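Local coordinates for AB hydrolase-1 domain-containing protein (Thermoplasma acidophilum DSM 1728, PDB 3BDI), which is of unknown function but, as an alpha/beta hydrolase of the ABHD14 family, probably hydrolyses a substrate not yet identified, at residues Ile115-Thr118 and Ile124-Gly127; Lys149-Trp154 and Val197-Asp202. All coordinates share one frame; numbering follows the deposited sequence.

Both contacts pack a helix on the mixed central sheet of the alpha/beta hydrolase fold. Contact 1 joins helix 109-120 to the start of strand 125-131. Contact 2 joins strand 150-155 to helix 193-205. The two strands are parallel neighbours, and the helices pack on opposite faces of the sheet there. The centres of the contacts are about 15 Å apart; their nearest atoms come to about 3 Å, but the two contacts do not touch. Contact 1 comes first along the chain, and contact 2 lies wholly after it. Helix 109-120 follows a probable nucleophile elbow at Ser108. Ser108, Asp158 and His186 probably form a catalytic triad, and helix 193-205 comes after His186 and the short helix 188-191.

Contact 1 (Ile115-Thr118 and Ile124-Gly127); sequences IMTT and IVDG
The hydroxyl of Thr118 donates a hydrogen bond to the carbonyl of Val114, one turn back in its helix, and also packs on the side chain of Val125. Thr118 OG1 lies 3.5 Å from Val125 CG1. Thr118 OG1 is almost as close to Val125 CG2, 3.6 Å, so the oxygen sits over the fork of the valine. This is packing inside a beta-alpha-beta unit: strand 102-107, helix 109-120, strand 125-131. The chain leaves the helix, turns back, and lays Ile124, just before the next strand, and Val125, its first residue, against the helix. The side chains of Thr118 and Val125 cross at about a right angle. Val125 CG2 also reaches the helix backbone, 4.0 Å from Thr118 CA. Thr117 lies beside Thr118 in the helix. Its hydroxyl is bonded to the carbonyl of Met113; chi1 -56° puts OG1 beside the backbone N and turns CG2 anti to it, toward Ile124. Both of these buried threonines bond their hydroxyls one turn back in the helix. Ile104 of strand 102-107 packs against Thr117, Thr118 and Val125. Ile124 adds the end of an extended chain (chi2 177°), placing its CD1 4.1 Å from Thr117 CG2.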
loop_
_atom_site.group_PDB
_atom_site.type_symbol
_atom_site.label_atom_id
_atom_site.label_comp_id
_atom_site.label_asym_id
_atom_site.label_seq_id
_atom_site.Cartn_x
_atom_site.Cartn_y
_atom_site.Cartn_z
ATOM N N ILE A 115 -7.363 -0.105 -1.897
ATOM C CA ILE A 115 -8.814 0.122 -1.690
ATOM C C ILE A 115 -9.604 -1.008 -2.369
ATOM O O ILE A 115 -10.459 -1.670 -1.724
ATOM C CB ILE A 115 -9.219 1.553 -2.120
ATOM C CG1 ILE A 115 -8.663 2.527 -1.046
ATOM C CG2 ILE A 115 -10.757 1.711 -2.273
ATOM C CD1 ILE A 115 -8.725 3.961 -1.381
HETATM N N MSE A 116 -9.315 -1.262 -3.636
HETATM C CA MSE A 116 -10.021 -2.300 -4.342
HETATM C C MSE A 116 -9.864 -3.657 -3.690
HETATM O O MSE A 116 -10.829 -4.450 -3.612
HETATM C CB MSE A 116 -9.588 -2.397 -5.806
HETATM C CG MSE A 116 -10.376 -3.472 -6.602
HETATM SE SE MSE A 116 -12.292 -3.088 -6.758
HETATM C CE MSE A 116 -12.125 -1.987 -8.220
ATOM N N THR A 117 -8.673 -3.980 -3.225
ATOM C CA THR A 117 -8.467 -5.238 -2.514
ATOM C C THR A 117 -9.345 -5.365 -1.257
ATOM O O THR A 117 -9.877 -6.444 -0.969
ATOM C CB THR A 117 -7.000 -5.391 -2.117
ATOM O OG1 THR A 117 -6.202 -5.276 -3.298
ATOM C CG2 THR A 117 -6.717 -6.707 -1.418
ATOM N N THR A 118 -9.532 -4.257 -0.546
ATOM C CA THR A 118 -10.404 -4.256 0.646
ATOM C C THR A 118 -11.874 -4.407 0.266
ATOM O O THR A 118 -12.605 -5.094 0.969
ATOM C CB THR A 118 -10.161 -2.990 1.478
ATOM O OG1 THR A 118 -8.753 -2.855 1.734
ATOM C CG2 THR A 118 -10.859 -3.079 2.813
ATOM N N ILE A 124 -9.039 -10.422 4.256
ATOM C CA ILE A 124 -7.582 -10.494 4.294
ATOM C C ILE A 124 -6.900 -9.199 4.779
ATOM O O ILE A 124 -5.656 -9.184 4.950
ATOM C CB ILE A 124 -6.965 -10.964 2.936
ATOM C CG1 ILE A 124 -6.972 -9.882 1.872
ATOM C CG2 ILE A 124 -7.724 -12.205 2.407
ATOM C CD1 ILE A 124 -6.296 -10.317 0.556
ATOM N N VAL A 125 -7.695 -8.148 5.025
ATOM C CA VAL A 125 -7.147 -6.783 5.240
ATOM C C VAL A 125 -7.303 -6.390 6.707
ATOM O O VAL A 125 -8.429 -6.306 7.197
ATOM C CB VAL A 125 -7.810 -5.749 4.315
ATOM C CG1 VAL A 125 -7.209 -4.349 4.552
ATOM C CG2 VAL A 125 -7.641 -6.150 2.838
ATOM N N ASP A 126 -6.186 -6.201 7.402
ATOM C CA ASP A 126 -6.177 -5.784 8.825
ATOM C C ASP A 126 -6.296 -4.258 9.008
ATOM O O ASP A 126 -6.619 -3.789 10.110
ATOM C CB ASP A 126 -4.911 -6.228 9.523
ATOM C CG ASP A 126 -4.837 -7.731 9.774
ATOM O OD1 ASP A 126 -5.892 -8.362 9.902
ATOM O OD2 ASP A 126 -3.702 -8.265 9.865
ATOM N N GLY A 127 -6.029 -3.482 7.958
ATOM C CA GLY A 127 -6.005 -2.021 7.998
ATOM C C GLY A 127 -5.502 -1.526 6.659
ATOM O O GLY A 127 -4.857 -2.301 5.918
#

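Contact 2 (Lys149-Trp154 and Val197-Asp202); sequences KTLLVW and VRITVD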
loop_
_atom_site.group_PDB
_atom_site.type_symbol
_atom_site.label_atom_id
_atom_site.label_comp_id
_atom_site.label_asym_id
_atom_site.label_seq_id
_atom_site.Cartn_x
_atom_site.Cartn_y
_atom_site.Cartn_z
ATOM N N LYS A 149 -9.803 0.097 9.916
ATOM C CA LYS A 149 -9.090 1.324 10.262
ATOM C C LYS A 149 -8.319 1.718 9.003
ATOM O O LYS A 149 -7.588 0.889 8.456
ATOM C CB LYS A 149 -8.123 1.135 11.449
ATOM C CG LYS A 149 -8.836 1.071 12.823
ATOM C CD LYS A 149 -7.897 0.997 14.040
ATOM C CE LYS A 149 -8.706 0.868 15.320
ATOM N NZ LYS A 149 -7.895 0.748 16.578
ATOM N N THR A 150 -8.418 2.993 8.627
ATOM C CA THR A 150 -7.816 3.517 7.414
ATOM C C THR A 150 -7.106 4.837 7.688
ATOM O O THR A 150 -7.668 5.705 8.326
ATOM C CB THR A 150 -8.927 3.739 6.356
ATOM O OG1 THR A 150 -9.537 2.479 6.012
ATOM C CG2 THR A 150 -8.420 4.381 5.082
ATOM N N LEU A 151 -5.865 4.964 7.231
ATOM C CA LEU A 151 -5.130 6.195 7.241
ATOM C C LEU A 151 -5.015 6.693 5.807
ATOM O O LEU A 151 -4.519 5.975 4.934
ATOM C CB LEU A 151 -3.724 5.968 7.804
ATOM C CG LEU A 151 -2.743 7.142 7.806
ATOM C CD1 LEU A 151 -3.235 8.201 8.767
ATOM C CD2 LEU A 151 -1.322 6.682 8.144
ATOM N N LEU A 152 -5.496 7.907 5.587
ATOM C CA LEU A 152 -5.358 8.640 4.331
ATOM C C LEU A 152 -4.307 9.704 4.522
ATOM O O LEU A 152 -4.373 10.522 5.441
ATOM C CB LEU A 152 -6.696 9.300 3.981
ATOM C CG LEU A 152 -7.859 8.344 3.754
ATOM C CD1 LEU A 152 -9.182 9.076 3.618
ATOM C CD2 LEU A 152 -7.691 7.443 2.559
ATOM N N VAL A 153 -3.267 9.680 3.682
ATOM C CA VAL A 153 -2.145 10.616 3.746
ATOM C C VAL A 153 -2.122 11.398 2.464
ATOM O O VAL A 153 -2.157 10.822 1.396
ATOM C CB VAL A 153 -0.797 9.900 3.969
ATOM C CG1 VAL A 153 0.316 10.930 4.073
ATOM C CG2 VAL A 153 -0.829 9.027 5.243
ATOM N N TRP A 154 -2.034 12.722 2.563
ATOM C CA TRP A 154 -1.918 13.577 1.399
ATOM C C TRP A 154 -0.865 14.630 1.683
ATOM O O TRP A 154 -0.768 15.131 2.796
ATOM C CB TRP A 154 -3.234 14.334 1.106
ATOM C CG TRP A 154 -3.955 13.992 -0.157
ATOM C CD1 TRP A 154 -3.883 14.641 -1.378
ATOM C CD2 TRP A 154 -4.927 12.972 -0.313
ATOM N NE1 TRP A 154 -4.732 14.073 -2.260
ATOM C CE2 TRP A 154 -5.408 13.053 -1.639
ATOM C CE3 TRP A 154 -5.446 11.999 0.537
ATOM C CZ2 TRP A 154 -6.419 12.190 -2.111
ATOM C CZ3 TRP A 154 -6.428 11.167 0.080
ATOM C CH2 TRP A 154 -6.896 11.261 -1.231
ATOM N N VAL A 197 6.914 8.742 8.226
ATOM C CA VAL A 197 7.175 7.710 9.187
ATOM C C VAL A 197 6.483 8.002 10.506
ATOM O O VAL A 197 5.851 7.101 11.090
ATOM C CB VAL A 197 8.661 7.512 9.380
ATOM C CG1 VAL A 197 8.975 6.680 10.611
ATOM C CG2 VAL A 197 9.244 6.860 8.117
ATOM N N ARG A 198 6.544 9.232 10.987
ATOM C CA ARG A 198 5.954 9.527 12.306
ATOM C C ARG A 198 4.466 9.214 12.291
ATOM O O ARG A 198 3.931 8.577 13.205
ATOM C CB ARG A 198 6.178 10.996 12.645
ATOM C CG ARG A 198 5.799 11.344 14.082
ATOM C CD ARG A 198 5.966 12.820 14.407
ATOM N NE ARG A 198 4.990 13.659 13.712
ATOM C CZ ARG A 198 3.690 13.733 14.006
ATOM N NH1 ARG A 198 3.171 13.032 15.008
ATOM N NH2 ARG A 198 2.898 14.525 13.299
ATOM N N ILE A 199 3.781 9.653 11.241
ATOM C CA ILE A 199 2.335 9.501 11.135
ATOM C C ILE A 199 1.960 8.025 10.918
ATOM O O ILE A 199 1.027 7.495 11.555
ATOM C CB ILE A 199 1.756 10.367 9.996
ATOM C CG1 ILE A 199 1.861 11.852 10.343
ATOM C CG2 ILE A 199 0.295 9.953 9.652
ATOM C CD1 ILE A 199 1.813 12.689 9.059
ATOM N N THR A 200 2.651 7.315 10.008
ATOM C CA THR A 200 2.288 5.942 9.719
ATOM C C THR A 200 2.629 5.003 10.870
ATOM O O THR A 200 1.861 4.116 11.187
ATOM C CB THR A 200 2.853 5.414 8.395
ATOM O OG1 THR A 200 4.296 5.506 8.406
ATOM C CG2 THR A 200 2.196 6.143 7.173
ATOM N N VAL A 201 3.753 5.216 11.542
ATOM C CA VAL A 201 4.085 4.438 12.719
ATOM C C VAL A 201 3.043 4.658 13.827
ATOM O O VAL A 201 2.632 3.711 14.502
ATOM C CB VAL A 201 5.523 4.728 13.207
ATOM C CG1 VAL A 201 5.769 4.187 14.635
ATOM C CG2 VAL A 201 6.540 4.138 12.224
ATOM N N ASP A 202 2.642 5.909 14.043
ATOM C CA ASP A 202 1.648 6.171 15.072
ATOM C C ASP A 202 0.324 5.433 14.758
ATOM O O ASP A 202 -0.289 4.811 15.640
ATOM C CB ASP A 202 1.406 7.651 15.172
ATOM C CG ASP A 202 0.491 7.989 16.266
ATOM O OD1 ASP A 202 0.905 7.923 17.459
ATOM O OD2 ASP A 202 -0.652 8.256 15.933
#
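Strand residue Leu151 faces the helix that carries Ile199 and Thr200, and the backbones come nearest between Leu151 CA and Thr200 CA, 7.8 Å apart. Leu151 points at the helix with CG anti to its backbone N (chi1 176°), and its two methyls do the touching. Leu151 CD2 is 3.7 Å from Thr200 CG2. Leu151 CD2 is also 3.9 Å from Ile199 CG2, so it meets the branch methyls of two successive helix residues. Leu151 CD1 adds a second approach to Ile199 CG2, at 4.0 Å. Leu151 crosses both partners at about a right angle. Here the C-terminal helix 193-205 of the alpha/beta hydrolase fold packs on one face of the central sheet, near its 177-181 edge. Ile199 continues onto Glu179 and Val181 of the edge strand 177-181, while Thr200 reaches Ile129 of strand 125-131. The helix thus spans three neighbouring strands. Val153, two residues along the strand, points the same way but stands farther back, with CG2 4.6 Å from Thr200 CG2. Thr200 divides its branches. Its methyl goes to the sheet, and its OG1, between the backbone N and carbonyl carbon (chi1 58°), is hydrogen-bonded to Phe196 O and Tyr52 OH.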